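Local coordinates for hypothetical protein XCC2953 (Xanthomonas campestris pv. campestris, PDB 2OZH) that probably transfers acyl groups, most likely acetyl, as a member of the GNAT family, its substrate not being established, at residues R21-S24 with Q25-W29. Numbering follows the deposited sequence.
With EDO (1,2-ethanediol), chain F.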
loop_
_atom_site.group_PDB
_atom_site.type_symbol
_atom_site.label_atom_id
_atom_site.label_comp_id
_atom_site.label_asym_id
_atom_site.label_seq_id
_atom_site.Cartn_x
_atom_site.Cartn_y
_atom_site.Cartn_z
ATOM N N ARG A 21 -13.327 16.053 8.364
ATOM C CA ARG A 21 -13.162 17.509 8.314
ATOM C C ARG A 21 -11.696 17.890 8.248
ATOM O O ARG A 21 -11.298 18.763 7.487
ATOM C CB ARG A 21 -13.838 18.153 9.539
ATOM C CG ARG A 21 -15.365 18.027 9.545
ATOM C CD ARG A 21 -16.019 18.215 11.005
ATOM N NE ARG A 21 -17.388 17.715 10.929
ATOM C CZ ARG A 21 -17.945 16.794 11.660
ATOM N NH1 ARG A 21 -17.341 16.282 12.747
ATOM N NH2 ARG A 21 -19.124 16.334 11.290
ATOM N N THR A 22 -10.886 17.238 9.074
ATOM C CA THR A 22 -9.452 17.540 9.143
ATOM C C THR A 22 -8.777 17.265 7.822
ATOM O O THR A 22 -8.051 18.113 7.279
ATOM C CB THR A 22 -8.794 16.758 10.276
ATOM O OG1 THR A 22 -9.326 17.179 11.546
ATOM C CG2 THR A 22 -7.270 16.945 10.266
ATOM N N LEU A 23 -8.997 16.074 7.291
ATOM C CA LEU A 23 -8.354 15.704 6.028
ATOM C C LEU A 23 -8.839 16.593 4.892
ATOM O O LEU A 23 -8.049 17.083 4.071
ATOM C CB LEU A 23 -8.598 14.224 5.703
ATOM C CG LEU A 23 -7.926 13.218 6.639
ATOM C CD1 LEU A 23 -8.223 11.832 6.184
ATOM C CD2 LEU A 23 -6.414 13.435 6.720
ATOM N N SER A 24 -10.147 16.824 4.821
ATOM C CA SER A 24 -10.755 17.583 3.736
ATOM C C SER A 24 -10.356 19.031 3.728
ATOM O O SER A 24 -10.214 19.646 2.672
ATOM C CB SER A 24 -12.282 17.534 3.850
ATOM O OG SER A 24 -12.876 18.273 2.774
ATOM N N GLN A 25 -10.238 19.607 4.912
ATOM C CA GLN A 25 -10.059 21.055 5.029
ATOM C C GLN A 25 -8.680 21.506 5.429
ATOM O O GLN A 25 -8.275 22.627 5.060
ATOM C CB GLN A 25 -11.081 21.606 6.019
ATOM C CG GLN A 25 -12.502 21.314 5.624
ATOM C CD GLN A 25 -13.521 21.734 6.635
ATOM O OE1 GLN A 25 -13.293 21.643 7.844
ATOM N NE2 GLN A 25 -14.684 22.153 6.153
ATOM N N ASP A 26 -7.958 20.701 6.204
ATOM C CA ASP A 26 -6.697 21.136 6.788
ATOM C C ASP A 26 -5.472 20.377 6.301
ATOM O O ASP A 26 -4.410 20.506 6.903
ATOM C CB ASP A 26 -6.807 21.041 8.302
ATOM C CG ASP A 26 -7.858 21.981 8.845
ATOM O OD1 ASP A 26 -7.806 23.193 8.504
ATOM O OD2 ASP A 26 -8.774 21.548 9.586
ATOM N N THR A 27 -5.603 19.645 5.198
ATOM C CA THR A 27 -4.477 18.976 4.557
ATOM C C THR A 27 -4.489 19.284 3.070
ATOM O O THR A 27 -5.526 19.492 2.484
ATOM C CB THR A 27 -4.465 17.439 4.773
ATOM O OG1 THR A 27 -5.379 16.785 3.878
ATOM C CG2 THR A 27 -4.749 17.050 6.211
ATOM N N ASP A 28 -3.319 19.260 2.430
ATOM C CA ASP A 28 -3.332 19.372 0.981
ATOM C C ASP A 28 -3.560 18.026 0.292
ATOM O O ASP A 28 -4.263 17.951 -0.747
ATOM C CB ASP A 28 -2.091 20.086 0.451
ATOM C CG ASP A 28 -0.812 19.429 0.826
ATOM O OD1 ASP A 28 -0.790 18.415 1.553
ATOM O OD2 ASP A 28 0.230 19.951 0.351
ATOM N N TRP A 29 -3.046 16.952 0.901
ATOM C CA TRP A 29 -3.062 15.670 0.252
ATOM C C TRP A 29 -4.462 15.077 0.175
ATOM O O TRP A 29 -4.734 14.238 -0.653
ATOM C CB TRP A 29 -2.104 14.661 0.939
ATOM C CG TRP A 29 -2.511 14.236 2.337
ATOM C CD1 TRP A 29 -3.389 13.256 2.646
ATOM C CD2 TRP A 29 -2.080 14.788 3.577
ATOM N NE1 TRP A 29 -3.519 13.125 4.017
ATOM C CE2 TRP A 29 -2.743 14.075 4.610
ATOM C CE3 TRP A 29 -1.203 15.824 3.936
ATOM C CZ2 TRP A 29 -2.534 14.347 5.968
ATOM C CZ3 TRP A 29 -1.012 16.087 5.291
ATOM C CH2 TRP A 29 -1.660 15.352 6.274
HETATM C C1 EDO F . -3.489 19.176 10.808
HETATM O O1 EDO F . -3.781 18.577 9.556
HETATM C C2 EDO F . -4.602 18.941 11.817
HETATM O O2 EDO F . -5.421 20.119 11.998
HETATM O O HOH W 1 -8.081 19.868 11.665
#
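The last turn of helix 16-26 gives way to a loop here, and the hydroxyl of Thr27 takes over the acceptor that the helix leaves behind. Two i to i+4 backbone bonds come first: Gln25 N donates to Arg21 O (2.9 Å) and Asp26 N to Thr22 O (2.8 Å). At the next carbonyl the donor is a side chain, Thr27 OG1 reaching Leu23 O at 2.7 Å and meeting one of the oxygen's in-plane lone pairs. A chi1 of 80°, which sets OG1 between the backbone N and the carbonyl carbon, turns the hydroxyl back to the helix; OG1 also accepts from Ala30 N, so it ties the loop to the final turn. Leu23 CD2 lies 4.0 Å from Thr27 CG2 and 4.1 Å from Trp29 CZ2, approaching the indole obliquely, while Thr27 CB sits over one face of that ring, displaced from the ring centre to its margin. The indole N-H, at NE1, donates to Asp74 OD1 on strand 69-77, which helps to fix the ring. One water donates to both Thr22 OG1 (3.0 Å) and Asp26 OD2 (2.8 Å), bridging residues one turn apart; Thr22 OG1 is also bonded to Leu18 O. A 1,2-ethanediol, probably from the crystallisation liquor, meets the same water through O2. The arrangement is a helix C-terminus closed by a threonine side chain, joining the first helix of the GNAT fold to the loop after it.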